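Local coordinates for BepC protein (Bartonella tribocorum, PDB 4WGJ) that probably transfers AMP from ATP to threonine or tyrosine hydroxyls of target proteins, through the Fic domain of a longer translocated effector, at residues Val46-Glu51 with Ala59-Leu64; Ser63-Ser68 with Arg164-Lys169; Ser68-Thr73 with Asn159-Arg164. All coordinates share one frame; numbering follows the deposited sequence.

Contact 1 (Val46-Glu51 with Ala59-Leu64)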
loop_
_atom_site.group_PDB
_atom_site.type_symbol
_atom_site.label_atom_id
_atom_site.label_comp_id
_atom_site.label_asym_id
_atom_site.label_seq_id
_atom_site.Cartn_x
_atom_site.Cartn_y
_atom_site.Cartn_z
ATOM N N VAL A 46 -6.617 1.145 13.688
ATOM C CA VAL A 46 -7.168 0.426 14.836
ATOM C C VAL A 46 -8.593 -0.024 14.513
ATOM O O VAL A 46 -8.936 -1.183 14.713
ATOM C CB VAL A 46 -7.150 1.291 16.118
ATOM C CG1 VAL A 46 -7.834 0.571 17.273
ATOM C CG2 VAL A 46 -5.720 1.651 16.487
ATOM N N ASN A 47 -9.404 0.892 13.989
ATOM C CA ASN A 47 -10.781 0.582 13.605
ATOM C C ASN A 47 -10.884 -0.457 12.494
ATOM O O ASN A 47 -11.733 -1.349 12.528
ATOM C CB ASN A 47 -11.504 1.848 13.144
ATOM C CG ASN A 47 -11.721 2.836 14.267
ATOM O OD1 ASN A 47 -11.883 2.451 15.424
ATOM N ND2 ASN A 47 -11.723 4.122 13.928
ATOM N N PHE A 48 -10.041 -0.326 11.479
ATOM C CA PHE A 48 -10.184 -1.221 10.345
ATOM C C PHE A 48 -9.801 -2.664 10.710
ATOM O O PHE A 48 -10.297 -3.608 10.105
ATOM C CB PHE A 48 -9.369 -0.740 9.138
ATOM C CG PHE A 48 -9.865 -1.320 7.848
ATOM C CD1 PHE A 48 -10.988 -0.786 7.224
ATOM C CD2 PHE A 48 -9.269 -2.447 7.300
ATOM C CE1 PHE A 48 -11.476 -1.344 6.047
ATOM C CE2 PHE A 48 -9.745 -3.010 6.142
ATOM C CZ PHE A 48 -10.855 -2.466 5.506
ATOM N N ARG A 49 -8.943 -2.841 11.713
ATOM C CA ARG A 49 -8.566 -4.188 12.134
ATOM C C ARG A 49 -9.749 -5.022 12.624
ATOM O O ARG A 49 -9.689 -6.253 12.612
ATOM C CB ARG A 49 -7.503 -4.126 13.227
ATOM C CG ARG A 49 -6.156 -3.760 12.661
ATOM C CD ARG A 49 -5.018 -3.853 13.666
ATOM N NE ARG A 49 -3.817 -3.357 13.007
ATOM C CZ ARG A 49 -3.285 -2.154 13.190
ATOM N NH1 ARG A 49 -3.802 -1.306 14.078
ATOM N NH2 ARG A 49 -2.206 -1.810 12.499
ATOM N N HIS A 50 -10.820 -4.351 13.035
ATOM C CA HIS A 50 -12.003 -5.025 13.558
ATOM C C HIS A 50 -12.991 -5.439 12.460
ATOM O O HIS A 50 -13.894 -6.241 12.711
ATOM C CB HIS A 50 -12.721 -4.120 14.567
ATOM C CG HIS A 50 -11.936 -3.859 15.813
ATOM N ND1 HIS A 50 -11.307 -4.860 16.523
ATOM C CD2 HIS A 50 -11.689 -2.710 16.486
ATOM C CE1 HIS A 50 -10.702 -4.338 17.575
ATOM N NE2 HIS A 50 -10.918 -3.036 17.575
ATOM N N GLU A 51 -12.837 -4.892 11.257
ATOM C CA GLU A 51 -13.716 -5.268 10.147
ATOM C C GLU A 51 -13.589 -6.753 9.828
ATOM O O GLU A 51 -12.493 -7.312 9.857
ATOM C CB GLU A 51 -13.407 -4.446 8.895
ATOM C CG GLU A 51 -13.855 -2.983 8.948
ATOM C CD GLU A 51 -15.311 -2.810 8.524
ATOM O OE1 GLU A 51 -15.842 -3.704 7.824
ATOM O OE2 GLU A 51 -15.920 -1.783 8.888
ATOM N N ALA A 59 -8.685 -5.624 -5.969
ATOM C CA ALA A 59 -8.281 -4.224 -6.118
ATOM C C ALA A 59 -9.256 -3.303 -5.389
ATOM O O ALA A 59 -8.853 -2.327 -4.764
ATOM C CB ALA A 59 -8.193 -3.844 -7.602
ATOM N N ALA A 60 -10.544 -3.629 -5.462
ATOM C CA ALA A 60 -11.558 -2.840 -4.786
ATOM C C ALA A 60 -11.336 -2.844 -3.277
ATOM O O ALA A 60 -11.539 -1.825 -2.620
ATOM C CB ALA A 60 -12.961 -3.360 -5.121
ATOM N N TYR A 61 -10.946 -3.990 -2.725
ATOM C CA TYR A 61 -10.676 -4.074 -1.287
ATOM C C TYR A 61 -9.469 -3.214 -0.900
ATOM O O TYR A 61 -9.484 -2.526 0.128
ATOM C CB TYR A 61 -10.441 -5.526 -0.848
ATOM C CG TYR A 61 -10.319 -5.689 0.656
ATOM C CD1 TYR A 61 -11.382 -5.354 1.502
ATOM C CD2 TYR A 61 -9.160 -6.202 1.234
ATOM C CE1 TYR A 61 -11.284 -5.504 2.879
ATOM C CE2 TYR A 61 -9.053 -6.351 2.602
ATOM C CZ TYR A 61 -10.118 -6.005 3.418
ATOM O OH TYR A 61 -10.010 -6.157 4.784
ATOM N N LEU A 62 -8.416 -3.255 -1.711
ATOM C CA LEU A 62 -7.264 -2.403 -1.435
ATOM C C LEU A 62 -7.663 -0.921 -1.410
ATOM O O LEU A 62 -7.222 -0.153 -0.540
ATOM C CB LEU A 62 -6.177 -2.632 -2.476
ATOM C CG LEU A 62 -4.862 -1.900 -2.230
ATOM C CD1 LEU A 62 -4.190 -2.381 -0.927
ATOM C CD2 LEU A 62 -3.920 -2.086 -3.428
ATOM N N SER A 63 -8.500 -0.519 -2.361
ATOM C CA SER A 63 -8.974 0.866 -2.399
ATOM C C SER A 63 -9.829 1.200 -1.186
ATOM O O SER A 63 -9.770 2.310 -0.680
ATOM C CB SER A 63 -9.745 1.143 -3.686
ATOM O OG SER A 63 -8.818 1.273 -4.765
ATOM N N LEU A 64 -10.606 0.233 -0.706
ATOM C CA LEU A 64 -11.411 0.454 0.512
ATOM C C LEU A 64 -10.491 0.683 1.710
ATOM O O LEU A 64 -10.726 1.556 2.559
ATOM C CB LEU A 64 -12.331 -0.738 0.778
ATOM C CG LEU A 64 -12.954 -0.773 2.185
ATOM C CD1 LEU A 64 -13.918 0.388 2.382
ATOM C CD2 LEU A 64 -13.644 -2.122 2.437
#
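F48, near the C-terminal end of helix 30-48, meets Y61 and L64 of helix 59-70 with the rim of its ring. The F48 and Y61 side chains approach from opposite directions, and the Y61 hydroxyl meets the rim of the F48 ring. That hydroxyl lies close to the plane of the ring, with F48 CE2 and Y61 OH 3.4 Å apart. Just beside it, F48 CZ is 4.0 Å from Y61 CE1. L64 adds a methyl group at the same rim, its CD2 4.2 Å from F48 CZ. CG opposite the backbone N (chi1 -159°) sets the CE2-CZ rim of F48 against Y61 and L64. Y61 is extended in the same sense (chi1 -173°), which carries its hydroxyl across to F48.

A type I turn runs from F48 to E51, in which E51 N bonds to F48 O at 3.1 Å. The turn brings E51 CG over one face of the F48 ring, 4.0 Å above its plane and off toward the rim. K169 of helix 159-174 takes up the carbonyls of F48 and E51 through NZ, while M165 and I65 pack on the F48 side chain.

No hydrogen bond spans the two segments. The contact therefore relies on dispersion and on a phenol oxygen beside aromatic C-H groups, while K169, E168 and Q172 of helix 159-174 supply polar partners to the turn.

Contact 2 (Ser63-Ser68 with Arg164-Lys169). With GLY (glycine), chain D; ANP (phosphoaminophosphonic acid-adenylate ester), chain B.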
loop_
_atom_site.group_PDB
_atom_site.type_symbol
_atom_site.label_atom_id
_atom_site.label_comp_id
_atom_site.label_asym_id
_atom_site.label_seq_id
_atom_site.Cartn_x
_atom_site.Cartn_y
_atom_site.Cartn_z
ATOM N N SER A 63 -8.500 -0.519 -2.361
ATOM C CA SER A 63 -8.974 0.866 -2.399
ATOM C C SER A 63 -9.829 1.200 -1.186
ATOM O O SER A 63 -9.770 2.310 -0.680
ATOM C CB SER A 63 -9.745 1.143 -3.686
ATOM O OG SER A 63 -8.818 1.273 -4.765
ATOM N N LEU A 64 -10.606 0.233 -0.706
ATOM C CA LEU A 64 -11.411 0.454 0.512
ATOM C C LEU A 64 -10.491 0.683 1.710
ATOM O O LEU A 64 -10.726 1.556 2.559
ATOM C CB LEU A 64 -12.331 -0.738 0.778
ATOM C CG LEU A 64 -12.954 -0.773 2.185
ATOM C CD1 LEU A 64 -13.918 0.388 2.382
ATOM C CD2 LEU A 64 -13.644 -2.122 2.437
ATOM N N ILE A 65 -9.434 -0.115 1.777
ATOM C CA ILE A 65 -8.426 0.073 2.814
ATOM C C ILE A 65 -7.819 1.469 2.703
ATOM O O ILE A 65 -7.718 2.199 3.705
ATOM C CB ILE A 65 -7.329 -0.988 2.722
ATOM C CG1 ILE A 65 -7.880 -2.323 3.231
ATOM C CG2 ILE A 65 -6.103 -0.563 3.544
ATOM C CD1 ILE A 65 -6.956 -3.507 2.951
ATOM N N HIS A 66 -7.450 1.859 1.484
ATOM C CA HIS A 66 -6.788 3.144 1.321
ATOM C C HIS A 66 -7.744 4.280 1.714
ATOM O O HIS A 66 -7.343 5.215 2.422
ATOM C CB HIS A 66 -6.274 3.312 -0.119
ATOM C CG HIS A 66 -5.372 4.494 -0.300
ATOM N ND1 HIS A 66 -5.844 5.736 -0.662
ATOM C CD2 HIS A 66 -4.030 4.628 -0.159
ATOM C CE1 HIS A 66 -4.831 6.582 -0.749
ATOM N NE2 HIS A 66 -3.719 5.935 -0.443
ATOM N N TRP A 67 -9.007 4.186 1.295
ATOM C CA TRP A 67 -9.981 5.208 1.671
ATOM C C TRP A 67 -10.121 5.259 3.189
ATOM O O TRP A 67 -10.111 6.334 3.805
ATOM C CB TRP A 67 -11.358 4.951 1.031
ATOM C CG TRP A 67 -12.326 6.060 1.365
ATOM C CD1 TRP A 67 -12.488 7.233 0.690
ATOM C CD2 TRP A 67 -13.212 6.114 2.487
ATOM N NE1 TRP A 67 -13.430 8.018 1.320
ATOM C CE2 TRP A 67 -13.888 7.352 2.429
ATOM C CE3 TRP A 67 -13.512 5.231 3.529
ATOM C CZ2 TRP A 67 -14.848 7.724 3.360
ATOM C CZ3 TRP A 67 -14.462 5.603 4.458
ATOM C CH2 TRP A 67 -15.113 6.841 4.375
ATOM N N SER A 68 -10.258 4.089 3.795
ATOM C CA SER A 68 -10.456 4.022 5.242
ATOM C C SER A 68 -9.300 4.656 6.022
ATOM O O SER A 68 -9.511 5.356 7.022
ATOM C CB SER A 68 -10.644 2.560 5.667
ATOM O OG SER A 68 -11.794 2.001 5.050
ATOM N N ARG A 164 0.364 -2.840 3.840
ATOM C CA ARG A 164 0.587 -3.558 5.096
ATOM C C ARG A 164 -0.744 -3.949 5.751
ATOM O O ARG A 164 -0.891 -5.071 6.245
ATOM C CB ARG A 164 1.458 -2.726 6.038
ATOM C CG ARG A 164 2.868 -2.566 5.456
ATOM C CD ARG A 164 3.903 -2.108 6.462
ATOM N NE ARG A 164 3.648 -0.774 6.974
ATOM C CZ ARG A 164 4.048 0.355 6.385
ATOM N NH1 ARG A 164 4.728 0.323 5.237
ATOM N NH2 ARG A 164 3.767 1.521 6.955
ATOM N N MET A 165 -1.728 -3.059 5.722
ATOM C CA MET A 165 -3.037 -3.424 6.263
ATOM C C MET A 165 -3.693 -4.548 5.446
ATOM O O MET A 165 -4.316 -5.453 6.003
ATOM C CB MET A 165 -3.957 -2.199 6.324
ATOM C CG MET A 165 -5.358 -2.512 6.818
ATOM S SD MET A 165 -5.376 -3.147 8.526
ATOM C CE MET A 165 -4.701 -1.743 9.394
ATOM N N PHE A 166 -3.557 -4.489 4.121
ATOM C CA PHE A 166 -4.040 -5.581 3.279
ATOM C C PHE A 166 -3.485 -6.924 3.776
ATOM O O PHE A 166 -4.206 -7.925 3.854
ATOM C CB PHE A 166 -3.635 -5.322 1.827
ATOM C CG PHE A 166 -4.228 -6.279 0.816
ATOM C CD1 PHE A 166 -3.655 -7.528 0.588
ATOM C CD2 PHE A 166 -5.300 -5.887 0.022
ATOM C CE1 PHE A 166 -4.167 -8.383 -0.377
ATOM C CE2 PHE A 166 -5.825 -6.738 -0.945
ATOM C CZ PHE A 166 -5.257 -7.986 -1.154
ATOM N N MET A 167 -2.204 -6.935 4.130
ATOM C CA MET A 167 -1.577 -8.166 4.610
ATOM C C MET A 167 -2.097 -8.577 5.987
ATOM O O MET A 167 -2.268 -9.765 6.252
ATOM C CB MET A 167 -0.054 -8.018 4.660
ATOM C CG MET A 167 0.595 -7.698 3.298
ATOM S SD MET A 167 0.049 -8.748 1.948
ATOM C CE MET A 167 0.556 -10.381 2.495
ATOM N N GLU A 168 -2.325 -7.607 6.867
ATOM C CA GLU A 168 -2.899 -7.926 8.173
ATOM C C GLU A 168 -4.263 -8.594 8.009
ATOM O O GLU A 168 -4.568 -9.578 8.692
ATOM C CB GLU A 168 -3.057 -6.676 9.038
ATOM C CG GLU A 168 -1.771 -5.995 9.449
ATOM C CD GLU A 168 -2.000 -5.051 10.618
ATOM O OE1 GLU A 168 -2.858 -5.358 11.479
ATOM O OE2 GLU A 168 -1.341 -3.999 10.675
ATOM N N LYS A 169 -5.085 -8.043 7.113
ATOM C CA LYS A 169 -6.442 -8.561 6.927
ATOM C C LYS A 169 -6.409 -9.918 6.236
ATOM O O LYS A 169 -7.184 -10.811 6.569
ATOM C CB LYS A 169 -7.309 -7.571 6.123
ATOM C CG LYS A 169 -7.381 -6.161 6.716
ATOM C CD LYS A 169 -7.976 -6.146 8.116
ATOM C CE LYS A 169 -9.429 -6.571 8.118
ATOM N NZ LYS A 169 -9.962 -6.535 9.516
HETATM N N GLY D . 7.650 1.923 7.806
HETATM C CA GLY D . 7.319 1.364 9.103
HETATM C C GLY D . 6.877 -0.082 9.000
HETATM O O GLY D . 6.528 -0.730 9.989
HETATM O OXT GLY D . 6.858 -0.645 7.907
HETATM P PG ANP B . 5.284 4.341 4.635
HETATM O O1G ANP B . 4.427 4.298 5.957
HETATM O O2G ANP B . 6.676 4.765 5.014
HETATM O O3G ANP B . 5.308 2.899 4.011
HETATM P PB ANP B . 3.348 5.378 2.616
HETATM O O1B ANP B . 2.355 4.558 3.374
HETATM O O2B ANP B . 2.812 6.802 2.283
HETATM N N3B ANP B . 4.757 5.542 3.528
HETATM P PA ANP B . 4.368 5.346 -0.002
HETATM O O1A ANP B . 5.318 6.421 0.392
HETATM O O2A ANP B . 3.385 5.693 -1.113
HETATM O O3A ANP B . 3.612 4.683 1.232
HETATM O "O5'" ANP B . 5.225 4.082 -0.440
HETATM C "C5'" ANP B . 6.247 3.594 0.463
HETATM C "C4'" ANP B . 6.661 2.190 0.097
HETATM O "O4'" ANP B . 7.646 2.234 -0.969
HETATM C "C3'" ANP B . 7.307 1.418 1.253
HETATM O "O3'" ANP B . 6.855 0.069 1.327
HETATM C "C2'" ANP B . 8.800 1.505 0.925
HETATM O "O2'" ANP B . 9.558 0.441 1.488
HETATM C "C1'" ANP B . 8.755 1.437 -0.598
HETATM N N9 ANP B . 9.967 1.945 -1.237
HETATM C C8 ANP B . 10.723 3.020 -0.841
HETATM N N7 ANP B . 11.779 3.235 -1.588
HETATM C C5 ANP B . 11.718 2.231 -2.542
HETATM C C6 ANP B . 12.552 1.897 -3.629
HETATM N N6 ANP B . 13.654 2.579 -3.952
HETATM N N1 ANP B . 12.208 0.829 -4.382
HETATM C C2 ANP B . 11.110 0.142 -4.060
HETATM N N3 ANP B . 10.250 0.360 -3.061
HETATM C C4 ANP B . 10.611 1.424 -2.337
#
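Behind the nucleotide pocket of the Fic domain, I65 of helix 59-70 packs on M165 and F166, which directly follow the last arginine of the Fic motif, R164. The two branches of I65 divide the work. CD1 reaches the backbone of the partner helix, 3.6 Å from F166 CA, and CG2 rests 3.9 Å from M165 CB. This split follows from the I65 side chain having CG1 opposite its carbonyl carbon (chi1 -74°) and CG2 opposite its N. The M165 side chain, bent at chi2 and chi3, packs on A45 and F48 of helix 30-48.

R164 leaves the same helix in another direction, into the pocket. Its NH1 donates to O3G of the bound ATP analogue at 2.9 Å (171° at the hydrogen), and NH2 to O1G at 3.0 Å (168°). These two nearly straight bonds hold the guanidinium edge-on to the gamma phosphate. OXT of a bound glycine sits over the centre of one guanidinium face, and R164 NE is 3.3 Å from that OXT.

A buried helix that packs on helix 59-70 while the last arginine of its motif holds the gamma phosphate is what is found in Fic domains with ATP bound.

Contact 3 (Ser68-Thr73 with Asn159-Arg164). With ANP (phosphoaminophosphonic acid-adenylate ester), chain B; GLY (glycine), chain D.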
loop_
_atom_site.group_PDB
_atom_site.type_symbol
_atom_site.label_atom_id
_atom_site.label_comp_id
_atom_site.label_asym_id
_atom_site.label_seq_id
_atom_site.Cartn_x
_atom_site.Cartn_y
_atom_site.Cartn_z
ATOM N N SER A 68 -10.258 4.089 3.795
ATOM C CA SER A 68 -10.456 4.022 5.242
ATOM C C SER A 68 -9.300 4.656 6.022
ATOM O O SER A 68 -9.511 5.356 7.022
ATOM C CB SER A 68 -10.644 2.560 5.667
ATOM O OG SER A 68 -11.794 2.001 5.050
ATOM N N LEU A 69 -8.076 4.408 5.575
ATOM C CA LEU A 69 -6.908 4.949 6.253
ATOM C C LEU A 69 -6.681 6.426 5.952
ATOM O O LEU A 69 -6.206 7.158 6.817
ATOM C CB LEU A 69 -5.653 4.152 5.871
ATOM C CG LEU A 69 -5.693 2.690 6.321
ATOM C CD1 LEU A 69 -4.356 2.011 5.992
ATOM C CD2 LEU A 69 -5.982 2.582 7.818
ATOM N N PHE A 70 -7.016 6.865 4.739
ATOM C CA PHE A 70 -6.546 8.183 4.283
ATOM C C PHE A 70 -7.627 9.224 3.959
ATOM O O PHE A 70 -7.282 10.327 3.536
ATOM C CB PHE A 70 -5.642 8.010 3.055
ATOM C CG PHE A 70 -4.309 7.404 3.383
ATOM C CD1 PHE A 70 -3.310 8.181 3.943
ATOM C CD2 PHE A 70 -4.065 6.054 3.170
ATOM C CE1 PHE A 70 -2.077 7.632 4.276
ATOM C CE2 PHE A 70 -2.831 5.498 3.510
ATOM C CZ PHE A 70 -1.843 6.307 4.067
ATOM N N HIS A 71 -8.908 8.914 4.173
ATOM C CA HIS A 71 -9.964 9.839 3.723
ATOM C C HIS A 71 -9.992 11.133 4.536
ATOM O O HIS A 71 -10.529 12.137 4.076
ATOM C CB HIS A 71 -11.358 9.179 3.745
ATOM C CG HIS A 71 -11.902 8.917 5.119
ATOM N ND1 HIS A 71 -12.788 9.770 5.743
ATOM C CD2 HIS A 71 -11.686 7.899 5.989
ATOM C CE1 HIS A 71 -13.099 9.291 6.936
ATOM N NE2 HIS A 71 -12.434 8.163 7.115
ATOM N N LYS A 72 -9.436 11.114 5.745
ATOM C CA LYS A 72 -9.337 12.349 6.517
ATOM C C LYS A 72 -8.192 13.248 6.015
ATOM O O LYS A 72 -8.151 14.448 6.322
ATOM C CB LYS A 72 -9.146 12.032 8.005
ATOM C CG LYS A 72 -10.413 11.532 8.697
ATOM C CD LYS A 72 -10.164 11.286 10.176
ATOM C CE LYS A 72 -11.449 10.888 10.888
ATOM N NZ LYS A 72 -12.519 11.901 10.679
ATOM N N THR A 73 -7.275 12.663 5.242
ATOM C CA THR A 73 -6.057 13.341 4.805
ATOM C C THR A 73 -6.107 13.807 3.358
ATOM O O THR A 73 -5.768 14.952 3.060
ATOM C CB THR A 73 -4.834 12.428 4.952
ATOM O OG1 THR A 73 -4.748 11.966 6.303
ATOM C CG2 THR A 73 -3.554 13.162 4.574
ATOM N N ASN A 159 0.833 3.992 -0.050
ATOM C CA ASN A 159 0.917 2.615 -0.528
ATOM C C ASN A 159 1.392 1.636 0.530
ATOM O O ASN A 159 0.813 0.567 0.678
ATOM C CB ASN A 159 1.846 2.536 -1.739
ATOM C CG ASN A 159 1.271 3.245 -2.929
ATOM O OD1 ASN A 159 0.400 2.709 -3.602
ATOM N ND2 ASN A 159 1.732 4.450 -3.183
ATOM N N GLY A 160 2.455 1.999 1.240
ATOM C CA GLY A 160 2.997 1.131 2.270
ATOM C C GLY A 160 1.964 0.826 3.326
ATOM O O GLY A 160 1.738 -0.327 3.687
ATOM N N ARG A 161 1.325 1.868 3.833
ATOM C CA ARG A 161 0.350 1.656 4.895
ATOM C C ARG A 161 -0.862 0.863 4.401
ATOM O O ARG A 161 -1.343 -0.038 5.095
ATOM C CB ARG A 161 -0.053 2.998 5.500
ATOM C CG ARG A 161 1.046 3.522 6.446
ATOM C CD ARG A 161 0.925 5.004 6.795
ATOM N NE ARG A 161 1.323 5.854 5.677
ATOM C CZ ARG A 161 1.315 7.182 5.717
ATOM N NH1 ARG A 161 0.920 7.803 6.825
ATOM N NH2 ARG A 161 1.683 7.884 4.648
ATOM N N ALA A 162 -1.345 1.147 3.198
ATOM C CA ALA A 162 -2.474 0.370 2.704
ATOM C C ALA A 162 -2.085 -1.089 2.452
ATOM O O ALA A 162 -2.838 -2.013 2.779
ATOM C CB ALA A 162 -3.045 0.993 1.442
ATOM N N ASN A 163 -0.913 -1.299 1.859
ATOM C CA ASN A 163 -0.447 -2.643 1.553
ATOM C C ASN A 163 -0.220 -3.467 2.823
ATOM O O ASN A 163 -0.524 -4.666 2.874
ATOM C CB ASN A 163 0.854 -2.580 0.749
ATOM C CG ASN A 163 0.647 -2.116 -0.675
ATOM O OD1 ASN A 163 -0.474 -2.110 -1.181
ATOM N ND2 ASN A 163 1.746 -1.743 -1.345
ATOM N N ARG A 164 0.364 -2.840 3.840
ATOM C CA ARG A 164 0.587 -3.558 5.096
ATOM C C ARG A 164 -0.744 -3.949 5.751
ATOM O O ARG A 164 -0.891 -5.071 6.245
ATOM C CB ARG A 164 1.458 -2.726 6.038
ATOM C CG ARG A 164 2.868 -2.566 5.456
ATOM C CD ARG A 164 3.903 -2.108 6.462
ATOM N NE ARG A 164 3.648 -0.774 6.974
ATOM C CZ ARG A 164 4.048 0.355 6.385
ATOM N NH1 ARG A 164 4.728 0.323 5.237
ATOM N NH2 ARG A 164 3.767 1.521 6.955
HETATM P PG ANP B . 5.284 4.341 4.635
HETATM O O1G ANP B . 4.427 4.298 5.957
HETATM O O2G ANP B . 6.676 4.765 5.014
HETATM O O3G ANP B . 5.308 2.899 4.011
HETATM P PB ANP B . 3.348 5.378 2.616
HETATM O O1B ANP B . 2.355 4.558 3.374
HETATM O O2B ANP B . 2.812 6.802 2.283
HETATM N N3B ANP B . 4.757 5.542 3.528
HETATM P PA ANP B . 4.368 5.346 -0.002
HETATM O O1A ANP B . 5.318 6.421 0.392
HETATM O O2A ANP B . 3.385 5.693 -1.113
HETATM O O3A ANP B . 3.612 4.683 1.232
HETATM O "O5'" ANP B . 5.225 4.082 -0.440
HETATM C "C5'" ANP B . 6.247 3.594 0.463
HETATM C "C4'" ANP B . 6.661 2.190 0.097
HETATM O "O4'" ANP B . 7.646 2.234 -0.969
HETATM C "C3'" ANP B . 7.307 1.418 1.253
HETATM O "O3'" ANP B . 6.855 0.069 1.327
HETATM C "C2'" ANP B . 8.800 1.505 0.925
HETATM O "O2'" ANP B . 9.558 0.441 1.488
HETATM C "C1'" ANP B . 8.755 1.437 -0.598
HETATM N N9 ANP B . 9.967 1.945 -1.237
HETATM C C8 ANP B . 10.723 3.020 -0.841
HETATM N N7 ANP B . 11.779 3.235 -1.588
HETATM C C5 ANP B . 11.718 2.231 -2.542
HETATM C C6 ANP B . 12.552 1.897 -3.629
HETATM N N6 ANP B . 13.654 2.579 -3.952
HETATM N N1 ANP B . 12.208 0.829 -4.382
HETATM C C2 ANP B . 11.110 0.142 -4.060
HETATM N N3 ANP B . 10.250 0.360 -3.061
HETATM C C4 ANP B . 10.611 1.424 -2.337
HETATM N N GLY D . 7.650 1.923 7.806
HETATM C CA GLY D . 7.319 1.364 9.103
HETATM C C GLY D . 6.877 -0.082 9.000
HETATM O O GLY D . 6.528 -0.730 9.989
HETATM O OXT GLY D . 6.858 -0.645 7.907
#
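F70 brings the edge of its ring down on the guanidinium of R161, and this is the tight part of the contact. F70 CZ lies over one guanidinium face, 3.6 Å from R161 NE, and NE in turn lies close to the plane of the ring. The two planes stand 89° apart, so the ring's edge, not its pi face, covers the arginine.

The phosphates of the ATP analogue hold that guanidinium in place. R161 NE donates to O1B at 2.8 Å in an almost straight bond (173°), and R161 NH2 reaches O2B, also at 2.8 Å. The R161 backbone N adds a second bond to O1B, 2.9 Å long. A bend at chi3 (-74°) folds the side chain back so that its N-H groups share the phosphate with the backbone. Earlier in the turn, G160 N donates to O3A at 2.9 Å, while N159 ND2 bonds to O2A, likewise at 2.9 Å. This is the GNGR part of the Fic motif wrapping the phosphates at the start of its helix.

L69 makes a sparser contact, touching the helix through CD1 alone, 3.8 Å from R161 O and 4.1 Å from A162 CA. F70 and L69 are buried, whereas R161 is partly exposed; beyond F70, K72 is on the solvent side before T73 is buried again and bonds to Y25.

Helix 30-48 closes in beside the pair, its C37 touching both F70 and R161 and its V41 touching F70. From helix 159-174, N163 packs on F146 and L149 of helix 135-152.

All three contacts use helix 59-70, and contacts 2 and 3 follow it along helix 159-174. Contact 3 meets the beginning of that helix at the phosphates, and contact 2, about 7 Å away between centres, the following turns; I65 CG2 comes within 3.7 Å of A162 O where they join. Contact 1 brings in the end of helix 30-48, its centre about 4 Å from that of contact 2. A salt bridge from R49 NE to E168 OE1, at 2.7 Å, ties these two together. The nucleotide touches contacts 2 and 3: R164, shared by both, holds the gamma phosphate, and R161 of contact 3 the beta phosphate.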